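Local structure of oxidase/hydroxylase (Streptomyces hygroscopicus subsp. hygroscopicus, 4XCB) at residues R9-I14 against L21-V26; D72-P77 against A141-S146; D43-G48 against R54-P59. The protein probably acts as a metal- and 2-oxoglutarate-dependent oxygenase of the phytanoyl-CoA dioxygenase family and binds hygromycin B in its active-site pocket. All blocks are in the same frame, centred on the assembly; numbering follows the deposited sequence.

All three contacts reach the same antiparallel sheet of the double-stranded beta helix, and they grade from outer packing to ligand pocket. Interactions 1 and 2 are neighbours, their centres 11 Å apart; they touch, for instance, where Ile23 CD1 meets Pro77 CB at 4.1 Å. Interaction 1 lies at the edge strand 20-23, interaction 2 on the inner strand 139-144, whose Tyr144 hydrogen-bonds 2-oxoglutarate. Interaction 3 belongs to the other edge strand, 52-55, with its centre 29 Å from that of interaction 1 and 19 Å from that of interaction 2. There Arg54 binds the hygromycin B variant, and the Arg54 side chain is about 8 Å from the nickel ion.

Interaction 1 (R9-I14 against L21-V26); sequences REQLYI and LVIPGV
Leu21 meets the helix through its two methyl branches. Leu21 CD2 lies against the aliphatic part of Gln11, nearest at Gln11 CB (3.7 Å), while Leu21 CD1 rests mainly on the branch methyl Ile14 CG2 at 3.8 Å, with Gln11 O also near it. Both helix side chains cross Leu21 at about a right angle. The leucine reaches them because its CG stands opposite the backbone N (chi1 179°), on a strand residue whose side chain leaves the backbone toward the helix. With an alanine here both methyls are gone, and a gap is likely to open between Gln11 CB, Ile14 CG2 and the strand.

Beyond CG the glutamine chain is extended (chi2 176°), which carries its amide past Leu21 toward the strand. No direct hydrogen bond joins the two segments; a water bridges them instead, accepting from Gln11 NE2 at 3.0 Å and donating to Val22 O at 2.7 Å. The other end of the amide, OE1, accepts from the backbone N of Thr8, so both ends of the group are held and its rotation is probably fixed. Ile23 adds a looser contact, its CG2 4.4 Å from Gln11 NE2.

Further out, Leu7 also packs on Leu21, and the strand pairs with 200-204 through backbone bonds of Leu21 with Leu202 and Ile23 with Val200. On the helix, Leu12 and Tyr13 pack on Phe167 and Ser162 of the second subunit. The short segment axes approach to 9.0 Å and run at 139°, as expected where the chain reverses after helix 9-18. This is a helix-turn-strand unit that packs an N-terminal helix beside the edge strand of the larger sheet of a double-stranded beta helix.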
loop_
_atom_site.group_PDB
_atom_site.type_symbol
_atom_site.label_atom_id
_atom_site.label_comp_id
_atom_site.label_asym_id
_atom_site.label_seq_id
_atom_site.Cartn_x
_atom_site.Cartn_y
_atom_site.Cartn_z
ATOM N N ARG A 9 23.093 1.623 -2.573
ATOM C CA ARG A 9 21.846 2.253 -3.001
ATOM C C ARG A 9 21.331 1.587 -4.273
ATOM O O ARG A 9 20.138 1.280 -4.399
ATOM C CB ARG A 9 22.048 3.759 -3.240
ATOM C CG ARG A 9 22.130 4.610 -1.983
ATOM C CD ARG A 9 20.825 4.571 -1.208
ATOM N NE ARG A 9 20.914 3.722 -0.023
ATOM C CZ ARG A 9 19.898 3.476 0.800
ATOM N NH1 ARG A 9 18.708 4.008 0.561
ATOM N NH2 ARG A 9 20.073 2.696 1.860
ATOM N N GLU A 10 22.244 1.340 -5.205
ATOM C CA GLU A 10 21.874 0.737 -6.467
ATOM C C GLU A 10 21.419 -0.711 -6.289
ATOM O O GLU A 10 20.454 -1.137 -6.918
ATOM C CB GLU A 10 23.042 0.802 -7.445
ATOM C CG GLU A 10 22.686 0.339 -8.827
ATOM C CD GLU A 10 23.833 0.504 -9.797
ATOM O OE1 GLU A 10 24.283 1.654 -9.998
ATOM O OE2 GLU A 10 24.285 -0.521 -10.347
ATOM N N GLN A 11 22.107 -1.466 -5.433
ATOM C CA GLN A 11 21.729 -2.853 -5.169
ATOM C C GLN A 11 20.340 -2.929 -4.531
ATOM O O GLN A 11 19.530 -3.771 -4.923
ATOM C CB GLN A 11 22.766 -3.535 -4.272
ATOM C CG GLN A 11 24.027 -3.939 -5.015
ATOM C CD GLN A 11 25.090 -4.541 -4.095
ATOM O OE1 GLN A 11 25.430 -3.963 -3.061
ATOM N NE2 GLN A 11 25.615 -5.708 -4.472
ATOM N N LEU A 12 20.065 -2.061 -3.560
ATOM C CA LEU A 12 18.714 -1.977 -2.991
ATOM C C LEU A 12 17.680 -1.608 -4.051
ATOM O O LEU A 12 16.573 -2.162 -4.067
ATOM C CB LEU A 12 18.664 -0.967 -1.844
ATOM C CG LEU A 12 19.432 -1.374 -0.592
ATOM C CD1 LEU A 12 19.620 -0.193 0.335
ATOM C CD2 LEU A 12 18.672 -2.486 0.114
ATOM N N TYR A 13 18.039 -0.672 -4.931
ATOM C CA TYR A 13 17.104 -0.241 -5.969
ATOM C C TYR A 13 16.735 -1.417 -6.846
ATOM O O TYR A 13 15.557 -1.643 -7.138
ATOM C CB TYR A 13 17.692 0.874 -6.838
ATOM C CG TYR A 13 16.735 1.344 -7.918
ATOM C CD1 TYR A 13 15.886 2.428 -7.695
ATOM C CD2 TYR A 13 16.672 0.710 -9.152
ATOM C CE1 TYR A 13 15.017 2.867 -8.690
ATOM C CE2 TYR A 13 15.805 1.131 -10.132
ATOM C CZ TYR A 13 14.979 2.206 -9.894
ATOM O OH TYR A 13 14.128 2.605 -10.898
ATOM N N ILE A 14 17.754 -2.153 -7.271
ATOM C CA ILE A 14 17.569 -3.320 -8.116
ATOM C C ILE A 14 16.789 -4.426 -7.402
ATOM O O ILE A 14 15.892 -5.019 -7.989
ATOM C CB ILE A 14 18.935 -3.832 -8.608
ATOM C CG1 ILE A 14 19.544 -2.768 -9.524
ATOM C CG2 ILE A 14 18.803 -5.161 -9.332
ATOM C CD1 ILE A 14 20.961 -3.054 -9.948
ATOM N N LEU A 21 18.569 -10.064 -6.623
ATOM C CA LEU A 21 19.835 -9.386 -6.804
ATOM C C LEU A 21 20.922 -10.428 -6.961
ATOM O O LEU A 21 21.062 -11.334 -6.132
ATOM C CB LEU A 21 20.134 -8.438 -5.645
ATOM C CG LEU A 21 21.473 -7.735 -5.817
ATOM C CD1 LEU A 21 21.378 -6.649 -6.922
ATOM C CD2 LEU A 21 21.959 -7.164 -4.490
ATOM N N VAL A 22 21.670 -10.332 -8.057
ATOM C CA VAL A 22 22.807 -11.210 -8.256
ATOM C C VAL A 22 24.038 -10.512 -7.717
ATOM O O VAL A 22 24.375 -9.397 -8.146
ATOM C CB VAL A 22 23.013 -11.581 -9.731
ATOM C CG1 VAL A 22 24.382 -12.208 -9.917
ATOM C CG2 VAL A 22 21.917 -12.531 -10.197
ATOM N N ILE A 23 24.680 -11.153 -6.743
ATOM C CA ILE A 23 25.887 -10.614 -6.144
ATOM C C ILE A 23 27.032 -11.479 -6.630
ATOM O O ILE A 23 27.140 -12.639 -6.249
ATOM C CB ILE A 23 25.815 -10.593 -4.608
ATOM C CG1 ILE A 23 24.493 -9.975 -4.142
ATOM C CG2 ILE A 23 26.991 -9.819 -4.040
ATOM C CD1 ILE A 23 24.381 -9.833 -2.626
ATOM N N PRO A 24 27.871 -10.935 -7.521
ATOM C CA PRO A 24 28.894 -11.769 -8.146
ATOM C C PRO A 24 30.100 -12.069 -7.253
ATOM O O PRO A 24 30.528 -11.228 -6.458
ATOM C CB PRO A 24 29.322 -10.932 -9.358
ATOM C CG PRO A 24 29.118 -9.536 -8.913
ATOM C CD PRO A 24 27.879 -9.558 -8.056
ATOM N N GLY A 25 30.636 -13.275 -7.409
ATOM C CA GLY A 25 31.903 -13.641 -6.807
ATOM C C GLY A 25 31.987 -13.579 -5.296
ATOM O O GLY A 25 33.036 -13.259 -4.755
ATOM N N VAL A 26 30.894 -13.883 -4.608
ATOM C CA VAL A 26 30.891 -13.809 -3.153
ATOM C C VAL A 26 31.820 -14.854 -2.544
ATOM O O VAL A 26 32.504 -14.611 -1.539
ATOM C CB VAL A 26 29.471 -13.998 -2.607
ATOM C CG1 VAL A 26 29.453 -13.950 -1.094
ATOM C CG2 VAL A 26 28.563 -12.913 -3.158
HETATM O O HOH W 1 25.159 -6.981 -7.135
#

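Interaction 2 (D72-P77 against A141-S146); sequences DRLLAP and ALVYLS. With AKG (2-oxoglutaric acid), chain F.
Leu74 points from the helix at the strand and touches it with a single methyl, CD2, which meets Ala141 CB and Val143 CG2 at 4.1 Å each. These two partners are alternate residues of the strand and lie on one face of it, so the methyl sits against both. The Leu74 and Val143 side chains cross at about a right angle. In Val143, chi1 of -177° puts CG1 anti to the backbone N and CG2 beside it, and CG2 is the branch that meets Leu74. All three residues are buried, and the contact is purely apolar, with no hydrogen bond between the segments.

The alternation of the strand sends Leu142 away from the helix, toward the cosubstrate side. Leu142 CD1 lies 3.9 Å from C4 of 2-oxoglutarate. With Ala141 and Val143 facing the helix, the strand has packing on one face and pocket on the other. Tyr144 presents its ring edge to the ligand: the carboxylate oxygen O3 lies in the ring plane and accepts a hydrogen bond from Tyr144 OH at 2.6 Å. Arg220 and Tyr92 also hydrogen-bond the cosubstrate.

Strand 139-144 runs between 200-204 and 220-229, bonded by its backbone to both. Leu74 also packs on Val200, Pro77 on Leu202 and Leu75 on Tyr227, so helix 72-82 lies across three strands of the sheet, while Leu75 touches Leu245 of the third subunit.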
loop_
_atom_site.group_PDB
_atom_site.type_symbol
_atom_site.label_atom_id
_atom_site.label_comp_id
_atom_site.label_asym_id
_atom_site.label_seq_id
_atom_site.Cartn_x
_atom_site.Cartn_y
_atom_site.Cartn_z
ATOM N N ASP A 72 28.369 -14.056 7.271
ATOM C CA ASP A 72 27.887 -12.676 7.102
ATOM C C ASP A 72 27.825 -12.225 5.634
ATOM O O ASP A 72 27.208 -11.206 5.332
ATOM C CB ASP A 72 28.739 -11.690 7.906
ATOM C CG ASP A 72 30.206 -11.775 7.572
ATOM O OD1 ASP A 72 30.595 -12.698 6.824
ATOM O OD2 ASP A 72 30.976 -10.926 8.074
ATOM N N ARG A 73 28.449 -12.967 4.725
ATOM C CA ARG A 73 28.349 -12.622 3.310
ATOM C C ARG A 73 26.941 -12.921 2.821
ATOM O O ARG A 73 26.498 -12.358 1.825
ATOM C CB ARG A 73 29.390 -13.378 2.484
ATOM C CG ARG A 73 30.774 -12.757 2.559
ATOM C CD ARG A 73 31.822 -13.636 1.903
ATOM N NE ARG A 73 32.015 -14.901 2.611
ATOM C CZ ARG A 73 32.866 -15.843 2.222
ATOM N NH1 ARG A 73 33.594 -15.662 1.131
ATOM N NH2 ARG A 73 33.000 -16.963 2.930
ATOM N N LEU A 74 26.252 -13.830 3.510
ATOM C CA LEU A 74 24.836 -14.064 3.247
ATOM C C LEU A 74 23.959 -13.235 4.163
ATOM O O LEU A 74 22.979 -12.641 3.722
ATOM C CB LEU A 74 24.483 -15.540 3.429
ATOM C CG LEU A 74 25.227 -16.561 2.567
ATOM C CD1 LEU A 74 24.537 -17.913 2.652
ATOM C CD2 LEU A 74 25.285 -16.090 1.125
ATOM N N LEU A 75 24.290 -13.219 5.452
ATOM C CA LEU A 75 23.416 -12.577 6.415
ATOM C C LEU A 75 23.336 -11.073 6.234
ATOM O O LEU A 75 22.271 -10.491 6.408
ATOM C CB LEU A 75 23.855 -12.888 7.846
ATOM C CG LEU A 75 23.744 -14.340 8.304
ATOM C CD1 LEU A 75 23.923 -14.371 9.803
ATOM C CD2 LEU A 75 22.403 -14.936 7.908
ATOM N N ALA A 76 24.440 -10.432 5.874
ATOM C CA ALA A 76 24.399 -8.976 5.795
ATOM C C ALA A 76 23.435 -8.501 4.682
ATOM O O ALA A 76 22.579 -7.665 4.947
ATOM C CB ALA A 76 25.804 -8.406 5.609
ATOM N N PRO A 77 23.524 -9.058 3.457
ATOM C CA PRO A 77 22.499 -8.614 2.497
ATOM C C PRO A 77 21.069 -9.064 2.831
ATOM O O PRO A 77 20.133 -8.308 2.570
ATOM C CB PRO A 77 22.964 -9.227 1.169
ATOM C CG PRO A 77 23.883 -10.323 1.537
ATOM C CD PRO A 77 24.556 -9.890 2.807
ATOM N N ALA A 141 18.925 -16.997 -0.097
ATOM C CA ALA A 141 20.226 -16.819 -0.711
ATOM C C ALA A 141 20.560 -18.097 -1.453
ATOM O O ALA A 141 20.734 -19.153 -0.848
ATOM C CB ALA A 141 21.291 -16.498 0.331
ATOM N N LEU A 142 20.619 -18.006 -2.773
ATOM C CA LEU A 142 21.047 -19.119 -3.596
ATOM C C LEU A 142 22.535 -18.980 -3.877
ATOM O O LEU A 142 22.971 -18.019 -4.513
ATOM C CB LEU A 142 20.267 -19.165 -4.919
ATOM C CG LEU A 142 18.743 -19.101 -4.882
ATOM C CD1 LEU A 142 18.185 -19.050 -6.285
ATOM C CD2 LEU A 142 18.176 -20.295 -4.184
ATOM N N VAL A 143 23.306 -19.944 -3.391
ATOM C CA VAL A 143 24.730 -20.002 -3.648
ATOM C C VAL A 143 24.994 -21.000 -4.775
ATOM O O VAL A 143 24.905 -22.225 -4.594
ATOM C CB VAL A 143 25.518 -20.416 -2.383
ATOM C CG1 VAL A 143 27.019 -20.394 -2.693
ATOM C CG2 VAL A 143 25.158 -19.515 -1.197
ATOM N N TYR A 144 25.317 -20.484 -5.953
ATOM C CA TYR A 144 25.541 -21.369 -7.085
ATOM C C TYR A 144 26.938 -21.952 -7.046
ATOM O O TYR A 144 27.910 -21.253 -6.748
ATOM C CB TYR A 144 25.302 -20.630 -8.401
ATOM C CG TYR A 144 23.842 -20.363 -8.666
ATOM C CD1 TYR A 144 23.259 -19.158 -8.281
ATOM C CD2 TYR A 144 23.036 -21.331 -9.265
ATOM C CE1 TYR A 144 21.914 -18.913 -8.510
ATOM C CE2 TYR A 144 21.681 -21.093 -9.493
ATOM C CZ TYR A 144 21.132 -19.885 -9.115
ATOM O OH TYR A 144 19.790 -19.644 -9.350
ATOM N N LEU A 145 27.030 -23.240 -7.339
ATOM C CA LEU A 145 28.295 -23.952 -7.261
ATOM C C LEU A 145 28.656 -24.515 -8.622
ATOM O O LEU A 145 29.502 -25.402 -8.726
ATOM C CB LEU A 145 28.223 -25.083 -6.231
ATOM C CG LEU A 145 27.915 -24.692 -4.784
ATOM C CD1 LEU A 145 27.871 -25.927 -3.880
ATOM C CD2 LEU A 145 28.921 -23.673 -4.282
ATOM N N SER A 146 27.991 -24.014 -9.662
ATOM C CA SER A 146 28.382 -24.316 -11.036
ATOM C C SER A 146 28.020 -23.133 -11.924
ATOM O O SER A 146 27.241 -22.272 -11.526
ATOM C CB SER A 146 27.719 -25.600 -11.536
ATOM O OG SER A 146 26.305 -25.500 -11.570
HETATM C C1 AKG F . 14.040 -23.080 -5.609
HETATM O O1 AKG F . 12.921 -22.744 -5.108
HETATM O O2 AKG F . 14.724 -24.017 -5.096
HETATM C C2 AKG F . 14.562 -22.355 -6.820
HETATM O O5 AKG F . 13.932 -21.388 -7.207
HETATM C C3 AKG F . 15.804 -22.862 -7.534
HETATM C C4 AKG F . 16.495 -21.811 -8.370
HETATM C C5 AKG F . 17.542 -22.465 -9.258
HETATM O O3 AKG F . 18.328 -21.747 -9.937
HETATM O O4 AKG F . 17.617 -23.723 -9.307
#

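Interaction 3 (D43-G48 against R54-P59). With HY0 (hygromycin b variant), chain G.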
loop_
_atom_site.group_PDB
_atom_site.type_symbol
_atom_site.label_atom_id
_atom_site.label_comp_id
_atom_site.label_asym_id
_atom_site.label_seq_id
_atom_site.Cartn_x
_atom_site.Cartn_y
_atom_site.Cartn_z
ATOM N N ASP A 43 24.360 -37.389 1.639
ATOM C CA ASP A 43 23.292 -38.146 0.996
ATOM C C ASP A 43 22.214 -37.233 0.433
ATOM O O ASP A 43 21.950 -36.159 0.981
ATOM C CB ASP A 43 22.658 -39.123 1.984
ATOM C CG ASP A 43 23.612 -40.211 2.420
ATOM O OD1 ASP A 43 24.437 -40.637 1.580
ATOM O OD2 ASP A 43 23.532 -40.640 3.594
ATOM N N THR A 44 21.577 -37.680 -0.644
ATOM C CA THR A 44 20.438 -36.958 -1.205
ATOM C C THR A 44 19.149 -37.749 -1.101
ATOM O O THR A 44 19.146 -38.931 -0.742
ATOM C CB THR A 44 20.626 -36.612 -2.688
ATOM O OG1 THR A 44 21.025 -37.782 -3.412
ATOM C CG2 THR A 44 21.658 -35.532 -2.870
ATOM N N VAL A 45 18.056 -37.076 -1.434
ATOM C CA VAL A 45 16.778 -37.731 -1.624
ATOM C C VAL A 45 16.240 -37.400 -3.013
ATOM O O VAL A 45 16.699 -36.467 -3.679
ATOM C CB VAL A 45 15.738 -37.311 -0.555
ATOM C CG1 VAL A 45 16.288 -37.531 0.843
ATOM C CG2 VAL A 45 15.317 -35.858 -0.747
ATOM N N ASP A 46 15.264 -38.187 -3.436
ATOM C CA ASP A 46 14.500 -37.916 -4.637
ATOM C C ASP A 46 13.346 -36.979 -4.280
ATOM O O ASP A 46 12.413 -37.387 -3.582
ATOM C CB ASP A 46 13.986 -39.234 -5.228
ATOM C CG ASP A 46 12.996 -39.027 -6.355
ATOM O OD1 ASP A 46 13.086 -38.001 -7.060
ATOM O OD2 ASP A 46 12.125 -39.906 -6.538
ATOM N N PRO A 47 13.408 -35.714 -4.745
ATOM C CA PRO A 47 12.361 -34.739 -4.420
ATOM C C PRO A 47 11.110 -34.928 -5.272
ATOM O O PRO A 47 10.093 -34.276 -5.027
ATOM C CB PRO A 47 13.032 -33.398 -4.722
ATOM C CG PRO A 47 13.952 -33.713 -5.846
ATOM C CD PRO A 47 14.473 -35.115 -5.570
ATOM N N GLY A 48 11.184 -35.810 -6.262
ATOM C CA GLY A 48 10.031 -36.091 -7.094
ATOM C C GLY A 48 10.007 -35.280 -8.370
ATOM O O GLY A 48 8.998 -35.249 -9.076
ATOM N N ARG A 54 17.944 -33.888 -4.170
ATOM C CA ARG A 54 17.891 -32.832 -3.161
ATOM C C ARG A 54 18.659 -33.220 -1.892
ATOM O O ARG A 54 18.519 -34.332 -1.382
ATOM C CB ARG A 54 16.436 -32.499 -2.820
ATOM C CG ARG A 54 16.244 -31.291 -1.907
ATOM C CD ARG A 54 14.771 -30.924 -1.833
ATOM N NE ARG A 54 14.477 -30.026 -0.722
ATOM C CZ ARG A 54 13.874 -28.852 -0.857
ATOM N NH1 ARG A 54 13.489 -28.441 -2.053
ATOM N NH2 ARG A 54 13.641 -28.099 0.207
ATOM N N TYR A 55 19.487 -32.301 -1.402
ATOM C CA TYR A 55 20.119 -32.452 -0.088
ATOM C C TYR A 55 19.197 -31.760 0.907
ATOM O O TYR A 55 19.136 -30.540 0.938
ATOM C CB TYR A 55 21.521 -31.830 -0.059
ATOM C CG TYR A 55 22.500 -32.388 -1.078
ATOM C CD1 TYR A 55 23.428 -33.359 -0.713
ATOM C CD2 TYR A 55 22.510 -31.928 -2.391
ATOM C CE1 TYR A 55 24.329 -33.869 -1.633
ATOM C CE2 TYR A 55 23.407 -32.438 -3.324
ATOM C CZ TYR A 55 24.316 -33.406 -2.933
ATOM O OH TYR A 55 25.211 -33.918 -3.853
ATOM N N PRO A 56 18.455 -32.534 1.705
ATOM C CA PRO A 56 17.296 -31.918 2.359
ATOM C C PRO A 56 17.564 -30.915 3.485
ATOM O O PRO A 56 16.771 -29.978 3.645
ATOM C CB PRO A 56 16.534 -33.127 2.912
ATOM C CG PRO A 56 17.547 -34.170 3.075
ATOM C CD PRO A 56 18.526 -33.983 1.956
ATOM N N ASP A 57 18.623 -31.099 4.263
ATOM C CA ASP A 57 18.843 -30.218 5.413
ATOM C C ASP A 57 20.334 -30.051 5.633
ATOM O O ASP A 57 20.930 -30.727 6.465
ATOM C CB ASP A 57 18.156 -30.780 6.670
ATOM C CG ASP A 57 18.148 -29.798 7.834
ATOM O OD1 ASP A 57 18.898 -28.802 7.797
ATOM O OD2 ASP A 57 17.393 -30.036 8.808
ATOM N N LEU A 58 20.944 -29.157 4.868
ATOM C CA LEU A 58 22.393 -29.041 4.893
ATOM C C LEU A 58 22.966 -28.561 6.231
ATOM O O LEU A 58 24.009 -29.056 6.641
ATOM C CB LEU A 58 22.861 -28.123 3.759
ATOM C CG LEU A 58 22.796 -28.773 2.378
ATOM C CD1 LEU A 58 23.182 -27.765 1.322
ATOM C CD2 LEU A 58 23.701 -29.968 2.295
ATOM N N PRO A 59 22.314 -27.599 6.913
ATOM C CA PRO A 59 22.971 -27.182 8.157
ATOM C C PRO A 59 22.950 -28.269 9.235
ATOM O O PRO A 59 23.845 -28.291 10.074
ATOM C CB PRO A 59 22.157 -25.955 8.589
ATOM C CG PRO A 59 21.586 -25.429 7.319
ATOM C CD PRO A 59 21.256 -26.651 6.518
HETATM C C1 HY0 G . 4.050 -26.905 -3.708
HETATM C C2 HY0 G . 2.818 -27.655 -4.160
HETATM C C3 HY0 G . 2.937 -29.120 -3.768
HETATM C C4 HY0 G . 4.185 -29.738 -4.399
HETATM C C5 HY0 G . 5.442 -28.935 -4.055
HETATM C C6 HY0 G . 5.292 -27.475 -4.351
HETATM N N7 HY0 G . 1.691 -27.082 -3.528
HETATM O O8 HY0 G . 3.912 -25.565 -4.123
HETATM N N9 HY0 G . 4.328 -31.069 -3.915
HETATM C C10 HY0 G . 3.428 -31.937 -4.668
HETATM O O11 HY0 G . 6.507 -29.435 -4.836
HETATM C C12 HY0 G . 8.031 -24.970 -4.006
HETATM C C13 HY0 G . 7.052 -25.874 -4.704
HETATM O O14 HY0 G . 7.618 -26.616 -5.757
HETATM C C15 HY0 G . 8.154 -25.761 -6.728
HETATM C C16 HY0 G . 9.420 -25.200 -6.162
HETATM C C17 HY0 G . 9.023 -24.346 -4.889
HETATM O O18 HY0 G . 6.453 -26.793 -3.795
HETATM C C19 HY0 G . 8.443 -26.572 -7.989
HETATM O O20 HY0 G . 7.195 -26.919 -8.595
HETATM O O21 HY0 G . 10.282 -26.211 -5.796
HETATM O O22 HY0 G . 10.157 -24.106 -4.167
HETATM C C23 HY0 G . 9.887 -24.562 -2.827
HETATM C C24 HY0 G . 11.145 -25.104 -2.235
HETATM C C25 HY0 G . 10.985 -25.284 -0.734
HETATM C C26 HY0 G . 10.499 -24.007 -0.078
HETATM C C27 HY0 G . 9.215 -23.610 -0.723
HETATM O O28 HY0 G . 9.449 -23.439 -2.102
HETATM O O29 HY0 G . 8.813 -25.593 -2.910
HETATM O O30 HY0 G . 11.465 -26.390 -2.777
HETATM O O31 HY0 G . 12.216 -25.716 -0.201
HETATM O O32 HY0 G . 11.454 -22.951 -0.204
HETATM C C33 HY0 G . 8.704 -22.276 -0.148
HETATM C C34 HY0 G . 7.224 -22.150 -0.400
HETATM O O35 HY0 G . 6.476 -22.981 0.464
HETATM N N36 HY0 G . 9.350 -21.216 -0.828
#
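Val45 and Arg54 are joined by a reciprocal pair of backbone hydrogen bonds that satisfies the N and O of Val45 and those of Arg54. Val45 N donates to Arg54 O at 2.8 Å, and Arg54 N returns the bond to Val45 O at 2.9 Å, nearly straight at 177°; both lie in the carbonyl plane. This single antiparallel bridge, a hydrogen-bonded pair, lets the loop after helix 29-40 lie along strand 52-55, the edge of the larger sheet of the double-stranded beta helix.

The arginine chain is extended from CG to NE and passes Pro47, whose CB lies 4.0 Å from Arg54 CB. At its far end the guanidinium grips two oxygens of the hygromycin B variant: Arg54 NH2 donates to O31 at 2.8 Å (173°), in the guanidinium plane, and Arg54 NH1 to O30 at 3.0 Å. Tyr92 adds a cation-pi contact, and Glu90 both packs on Arg54 and hydrogen-bonds the same ligand.

Thr44 sets its methyl CG2 over the centre of the Tyr55 ring, 3.3 Å from the centroid and 9° off the normal, a CH-pi contact. Thr44 OG1 is hydrogen-bonded to Arg53 NE, while Tyr55 OH bonds Arg95 NE. Asp46 OD1 accepts from Gly48 N, which comes from above the carboxylate plane, making an Asx turn where Gly48 takes positive phi.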